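RNA-binding protein RMD9, mitochondrial (PDB 7A9X) binds a dodecameric RNA motif in the 3'-UTRs of yeast mitochondrial mRNAs and takes part in their processing or stability. Local coordinates at residues L484-R496 and G567-L579. Numbering follows the deposited sequence.
Sequences LRDATVVWSQSKR and GCAESYPILNEYL. With nucleotides of chain B.
Helix 489-496 and the 3-10 turn 573-575 come within 6.0 Å, measured from Gln493 CA to Ile574 CA, while Arg485 and Cys568 face each other farther apart beside the RNA. Gln493 OE1 accepts the backbone N-H of Ile574 at 3.0 Å, almost in line with its own C=O (164°), and Asp497 holds the amide's NE2. The Tyr572 ring offers one face to Val490 CG2 and an edge to Gln493 CG, while Val489, its CG1 anti to the backbone N (chi1 -179°), sets that methyl 3.7 Å from Tyr572 CB and CG2 against Leu575 CD1. Farther along, Arg496 grips Glu577 end-on, NH2 to OE1 at 3.0 Å and NH1 to OE2 at 3.2 Å, with the two planes 45° apart and Ile574 CD1 over one guanidinium face. A leucine in place of Arg496 would probably leave the Glu577 carboxylate without its charged mate and free to swing. On the RNA side, Ser571 OG accepts N3-H of U13 of chain B at 2.9 Å, and the Arg485 guanidinium, salt-bridged to Asp486, lies with a face over C5 of that base. Beyond the annotated repeats, this helical packing builds an RNA-binding site for successive uridines.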
loop_
_atom_site.group_PDB
_atom_site.type_symbol
_atom_site.label_atom_id
_atom_site.label_comp_id
_atom_site.label_asym_id
_atom_site.label_seq_id
_atom_site.Cartn_x
_atom_site.Cartn_y
_atom_site.Cartn_z
ATOM N N LEU A 484 7.367 -19.228 13.332
ATOM C CA LEU A 484 7.582 -20.395 14.180
ATOM C C LEU A 484 6.394 -20.622 15.107
ATOM O O LEU A 484 6.004 -21.768 15.361
ATOM C CB LEU A 484 8.871 -20.226 14.986
ATOM C CG LEU A 484 9.383 -21.425 15.787
ATOM C CD1 LEU A 484 9.837 -22.550 14.866
ATOM C CD2 LEU A 484 10.511 -20.994 16.713
ATOM N N ARG A 485 5.802 -19.539 15.617
ATOM C CA ARG A 485 4.610 -19.668 16.447
ATOM C C ARG A 485 3.442 -20.246 15.656
ATOM O O ARG A 485 2.725 -21.124 16.151
ATOM C CB ARG A 485 4.245 -18.309 17.044
ATOM C CG ARG A 485 2.865 -18.243 17.665
ATOM C CD ARG A 485 1.964 -17.327 16.857
ATOM N NE ARG A 485 2.445 -15.949 16.881
ATOM C CZ ARG A 485 2.050 -15.001 16.036
ATOM N NH1 ARG A 485 2.542 -13.775 16.143
ATOM N NH2 ARG A 485 1.173 -15.280 15.082
ATOM N N ASP A 486 3.239 -19.775 14.423
ATOM C CA ASP A 486 2.146 -20.284 13.604
ATOM C C ASP A 486 2.321 -21.752 13.245
ATOM O O ASP A 486 1.324 -22.443 13.005
ATOM C CB ASP A 486 2.009 -19.446 12.331
ATOM C CG ASP A 486 1.331 -18.117 12.584
ATOM O OD1 ASP A 486 0.845 -17.909 13.717
ATOM O OD2 ASP A 486 1.283 -17.282 11.658
ATOM N N ALA A 487 3.553 -22.249 13.214
ATOM C CA ALA A 487 3.818 -23.642 12.887
ATOM C C ALA A 487 3.766 -24.560 14.100
ATOM O O ALA A 487 3.891 -25.779 13.941
ATOM C CB ALA A 487 5.182 -23.773 12.202
ATOM N N THR A 488 3.589 -24.014 15.303
ATOM C CA THR A 488 3.572 -24.837 16.506
ATOM C C THR A 488 2.340 -24.544 17.359
ATOM O O THR A 488 1.410 -25.355 17.419
ATOM C CB THR A 488 4.850 -24.613 17.323
ATOM O OG1 THR A 488 4.943 -23.235 17.703
ATOM C CG2 THR A 488 6.089 -24.993 16.513
ATOM N N VAL A 489 2.328 -23.378 18.009
ATOM C CA VAL A 489 1.286 -23.054 18.981
ATOM C C VAL A 489 -0.083 -23.000 18.315
ATOM O O VAL A 489 -1.062 -23.558 18.827
ATOM C CB VAL A 489 1.614 -21.725 19.685
ATOM C CG1 VAL A 489 0.554 -21.388 20.730
ATOM C CG2 VAL A 489 2.991 -21.792 20.310
ATOM N N VAL A 490 -0.175 -22.318 17.172
ATOM C CA VAL A 490 -1.461 -22.164 16.498
ATOM C C VAL A 490 -1.981 -23.515 16.026
ATOM O O VAL A 490 -3.175 -23.812 16.143
ATOM C CB VAL A 490 -1.337 -21.158 15.339
ATOM C CG1 VAL A 490 -2.694 -20.907 14.706
ATOM C CG2 VAL A 490 -0.737 -19.858 15.841
ATOM N N TRP A 491 -1.092 -24.360 15.496
ATOM C CA TRP A 491 -1.498 -25.702 15.092
ATOM C C TRP A 491 -1.975 -26.515 16.288
ATOM O O TRP A 491 -2.994 -27.211 16.204
ATOM C CB TRP A 491 -0.339 -26.407 14.383
ATOM C CG TRP A 491 -0.634 -27.829 13.981
ATOM C CD1 TRP A 491 -1.140 -28.260 12.785
ATOM C CD2 TRP A 491 -0.434 -29.002 14.777
ATOM N NE1 TRP A 491 -1.268 -29.628 12.791
ATOM C CE2 TRP A 491 -0.842 -30.108 14.002
ATOM C CE3 TRP A 491 0.048 -29.226 16.070
ATOM C CZ2 TRP A 491 -0.782 -31.416 14.480
ATOM C CZ3 TRP A 491 0.108 -30.524 16.541
ATOM C CH2 TRP A 491 -0.304 -31.603 15.748
ATOM N N SER A 492 -1.260 -26.435 17.414
ATOM C CA SER A 492 -1.672 -27.170 18.605
ATOM C C SER A 492 -2.997 -26.645 19.143
ATOM O O SER A 492 -3.892 -27.431 19.477
ATOM C CB SER A 492 -0.586 -27.087 19.678
ATOM O OG SER A 492 0.660 -27.547 19.183
ATOM N N GLN A 493 -3.142 -25.321 19.239
ATOM C CA GLN A 493 -4.422 -24.751 19.645
ATOM C C GLN A 493 -5.535 -25.146 18.683
ATOM O O GLN A 493 -6.666 -25.396 19.115
ATOM C CB GLN A 493 -4.314 -23.228 19.740
ATOM C CG GLN A 493 -5.583 -22.534 20.228
ATOM C CD GLN A 493 -5.874 -22.803 21.694
ATOM O OE1 GLN A 493 -4.993 -22.687 22.545
ATOM N NE2 GLN A 493 -7.118 -23.165 21.997
ATOM N N SER A 494 -5.233 -25.219 17.385
ATOM C CA SER A 494 -6.246 -25.605 16.407
ATOM C C SER A 494 -6.726 -27.031 16.645
ATOM O O SER A 494 -7.935 -27.289 16.689
ATOM C CB SER A 494 -5.695 -25.453 14.990
ATOM O OG SER A 494 -6.598 -25.992 14.040
ATOM N N LYS A 495 -5.795 -27.975 16.802
ATOM C CA LYS A 495 -6.195 -29.363 17.011
ATOM C C LYS A 495 -6.850 -29.558 18.372
ATOM O O LYS A 495 -7.716 -30.428 18.522
ATOM C CB LYS A 495 -4.991 -30.291 16.854
ATOM C CG LYS A 495 -4.419 -30.314 15.446
ATOM C CD LYS A 495 -5.492 -30.656 14.423
ATOM C CE LYS A 495 -4.991 -30.439 13.004
ATOM N NZ LYS A 495 -6.055 -30.695 11.993
ATOM N N ARG A 496 -6.461 -28.758 19.366
ATOM C CA ARG A 496 -7.111 -28.827 20.671
ATOM C C ARG A 496 -8.560 -28.362 20.583
ATOM O O ARG A 496 -9.463 -29.001 21.137
ATOM C CB ARG A 496 -6.334 -27.991 21.689
ATOM C CG ARG A 496 -7.025 -27.846 23.035
ATOM C CD ARG A 496 -6.981 -29.142 23.837
ATOM N NE ARG A 496 -5.628 -29.467 24.282
ATOM C CZ ARG A 496 -5.045 -28.934 25.353
ATOM N NH1 ARG A 496 -5.697 -28.046 26.090
ATOM N NH2 ARG A 496 -3.809 -29.285 25.685
ATOM N N GLY A 567 2.347 -13.034 26.321
ATOM C CA GLY A 567 1.392 -12.342 25.474
ATOM C C GLY A 567 0.736 -13.243 24.450
ATOM O O GLY A 567 -0.446 -13.072 24.139
ATOM N N CYS A 568 1.484 -14.211 23.914
ATOM C CA CYS A 568 0.898 -15.152 22.966
ATOM C C CYS A 568 -0.106 -16.074 23.648
ATOM O O CYS A 568 -1.064 -16.527 23.010
ATOM C CB CYS A 568 2.000 -15.967 22.286
ATOM S SG CYS A 568 1.423 -17.140 21.028
ATOM N N ALA A 569 0.091 -16.355 24.939
ATOM C CA ALA A 569 -0.842 -17.201 25.673
ATOM C C ALA A 569 -2.193 -16.531 25.885
ATOM O O ALA A 569 -3.191 -17.228 26.092
ATOM C CB ALA A 569 -0.244 -17.599 27.022
ATOM N N GLU A 570 -2.246 -15.197 25.845
ATOM C CA GLU A 570 -3.525 -14.509 25.977
ATOM C C GLU A 570 -4.425 -14.761 24.775
ATOM O O GLU A 570 -5.654 -14.719 24.905
ATOM C CB GLU A 570 -3.300 -13.009 26.167
ATOM C CG GLU A 570 -2.650 -12.643 27.491
ATOM C CD GLU A 570 -2.395 -11.155 27.619
ATOM O OE1 GLU A 570 -1.333 -10.777 28.159
ATOM O OE2 GLU A 570 -3.251 -10.362 27.173
ATOM N N SER A 571 -3.840 -15.018 23.605
ATOM C CA SER A 571 -4.605 -15.360 22.413
ATOM C C SER A 571 -4.672 -16.856 22.159
ATOM O O SER A 571 -5.636 -17.326 21.546
ATOM C CB SER A 571 -4.009 -14.674 21.180
ATOM O OG SER A 571 -4.067 -13.262 21.298
ATOM N N TYR A 572 -3.674 -17.612 22.614
ATOM C CA TYR A 572 -3.633 -19.063 22.457
ATOM C C TYR A 572 -3.417 -19.667 23.839
ATOM O O TYR A 572 -2.275 -19.885 24.264
ATOM C CB TYR A 572 -2.542 -19.478 21.472
ATOM C CG TYR A 572 -2.745 -18.909 20.085
ATOM C CD1 TYR A 572 -3.521 -19.579 19.146
ATOM C CD2 TYR A 572 -2.171 -17.695 19.718
ATOM C CE1 TYR A 572 -3.714 -19.061 17.880
ATOM C CE2 TYR A 572 -2.360 -17.167 18.453
ATOM C CZ TYR A 572 -3.132 -17.854 17.539
ATOM O OH TYR A 572 -3.322 -17.335 16.279
ATOM N N PRO A 573 -4.503 -19.948 24.569
ATOM C CA PRO A 573 -4.365 -20.350 25.980
ATOM C C PRO A 573 -3.677 -21.690 26.190
ATOM O O PRO A 573 -3.310 -21.994 27.333
ATOM C CB PRO A 573 -5.820 -20.394 26.473
ATOM C CG PRO A 573 -6.590 -19.553 25.496
ATOM C CD PRO A 573 -5.911 -19.773 24.178
ATOM N N ILE A 574 -3.486 -22.498 25.143
ATOM C CA ILE A 574 -2.778 -23.762 25.315
ATOM C C ILE A 574 -1.321 -23.526 25.697
ATOM O O ILE A 574 -0.647 -24.446 26.174
ATOM C CB ILE A 574 -2.889 -24.625 24.042
ATOM C CG1 ILE A 574 -2.487 -26.073 24.334
ATOM C CG2 ILE A 574 -2.042 -24.041 22.920
ATOM C CD1 ILE A 574 -2.568 -26.988 23.134
ATOM N N LEU A 575 -0.818 -22.305 25.514
ATOM C CA LEU A 575 0.534 -21.984 25.944
ATOM C C LEU A 575 0.632 -21.838 27.459
ATOM O O LEU A 575 1.726 -21.988 28.014
ATOM C CB LEU A 575 1.003 -20.701 25.255
ATOM C CG LEU A 575 2.500 -20.548 24.981
ATOM C CD1 LEU A 575 3.018 -21.741 24.202
ATOM C CD2 LEU A 575 2.765 -19.261 24.221
ATOM N N ASN A 576 -0.486 -21.559 28.138
ATOM C CA ASN A 576 -0.448 -21.364 29.585
ATOM C C ASN A 576 -0.077 -22.643 30.325
ATOM O O ASN A 576 0.526 -22.578 31.401
ATOM C CB ASN A 576 -1.796 -20.843 30.085
ATOM C CG ASN A 576 -1.974 -19.356 29.853
ATOM O OD1 ASN A 576 -1.047 -18.570 30.052
ATOM N ND2 ASN A 576 -3.168 -18.962 29.428
ATOM N N GLU A 577 -0.430 -23.809 29.782
ATOM C CA GLU A 577 -0.123 -25.060 30.463
ATOM C C GLU A 577 1.311 -25.522 30.246
ATOM O O GLU A 577 1.723 -26.511 30.858
ATOM C CB GLU A 577 -1.097 -26.158 30.024
ATOM C CG GLU A 577 -1.157 -26.384 28.529
ATOM C CD GLU A 577 -2.320 -27.268 28.118
ATOM O OE1 GLU A 577 -2.145 -28.503 28.061
ATOM O OE2 GLU A 577 -3.415 -26.726 27.859
ATOM N N TYR A 578 2.077 -24.830 29.404
ATOM C CA TYR A 578 3.480 -25.144 29.172
ATOM C C TYR A 578 4.424 -24.121 29.786
ATOM O O TYR A 578 5.646 -24.297 29.704
ATOM C CB TYR A 578 3.759 -25.241 27.666
ATOM C CG TYR A 578 3.192 -26.464 26.982
ATOM C CD1 TYR A 578 1.863 -26.509 26.580
ATOM C CD2 TYR A 578 3.994 -27.565 26.715
ATOM C CE1 TYR A 578 1.345 -27.624 25.946
ATOM C CE2 TYR A 578 3.487 -28.682 26.081
ATOM C CZ TYR A 578 2.162 -28.706 25.698
ATOM O OH TYR A 578 1.654 -29.819 25.067
ATOM N N LEU A 579 3.896 -23.066 30.410
ATOM C CA LEU A 579 4.670 -21.873 30.725
ATOM C C LEU A 579 5.082 -21.748 32.184
ATOM O O LEU A 579 5.904 -20.879 32.499
ATOM C CB LEU A 579 3.880 -20.618 30.325
ATOM C CG LEU A 579 4.317 -19.926 29.036
ATOM C CD1 LEU A 579 4.766 -20.938 27.981
ATOM C CD2 LEU A 579 3.199 -19.031 28.503
ATOM P P U B 13 1.710 -11.177 14.205
ATOM O OP1 U B 13 2.724 -11.646 15.183
ATOM O OP2 U B 13 0.921 -12.171 13.435
ATOM O "O5'" U B 13 0.681 -10.230 14.965
ATOM C "C5'" U B 13 -0.252 -9.433 14.250
ATOM C "C4'" U B 13 -1.376 -8.983 15.146
ATOM O "O4'" U B 13 -2.180 -10.131 15.524
ATOM C "C3'" U B 13 -0.946 -8.366 16.470
ATOM O "O3'" U B 13 -0.652 -6.984 16.352
ATOM C "C2'" U B 13 -2.129 -8.656 17.386
ATOM O "O2'" U B 13 -3.165 -7.707 17.180
ATOM C "C1'" U B 13 -2.604 -10.012 16.863
ATOM N N1 U B 13 -2.050 -11.154 17.628
ATOM C C2 U B 13 -2.464 -11.360 18.933
ATOM O O2 U B 13 -3.258 -10.637 19.513
ATOM N N3 U B 13 -1.900 -12.451 19.549
ATOM C C4 U B 13 -0.995 -13.345 19.010
ATOM O O4 U B 13 -0.579 -14.281 19.696
ATOM C C5 U B 13 -0.627 -13.071 17.657
ATOM C C6 U B 13 -1.157 -12.015 17.031
ATOM P P U B 14 0.772 -6.403 16.820
ATOM O OP1 U B 14 0.782 -4.954 16.505
ATOM O OP2 U B 14 1.842 -7.273 16.272
ATOM O "O5'" U B 14 0.757 -6.562 18.407
ATOM C "C5'" U B 14 -0.236 -5.918 19.199
ATOM C "C4'" U B 14 -0.155 -6.318 20.654
ATOM O "O4'" U B 14 -0.256 -7.766 20.758
ATOM C "C3'" U B 14 1.134 -5.926 21.376
ATOM O "O3'" U B 14 0.839 -5.595 22.734
ATOM C "C2'" U B 14 1.953 -7.213 21.328
ATOM O "O2'" U B 14 2.923 -7.334 22.348
ATOM C "C1'" U B 14 0.866 -8.275 21.453
ATOM N N1 U B 14 1.232 -9.565 20.850
ATOM C C2 U B 14 1.482 -10.630 21.693
ATOM O O2 U B 14 1.401 -10.544 22.905
ATOM N N3 U B 14 1.827 -11.799 21.061
ATOM C C4 U B 14 1.947 -12.004 19.702
ATOM O O4 U B 14 2.269 -13.116 19.280
ATOM C C5 U B 14 1.674 -10.852 18.899
ATOM C C6 U B 14 1.335 -9.701 19.487
#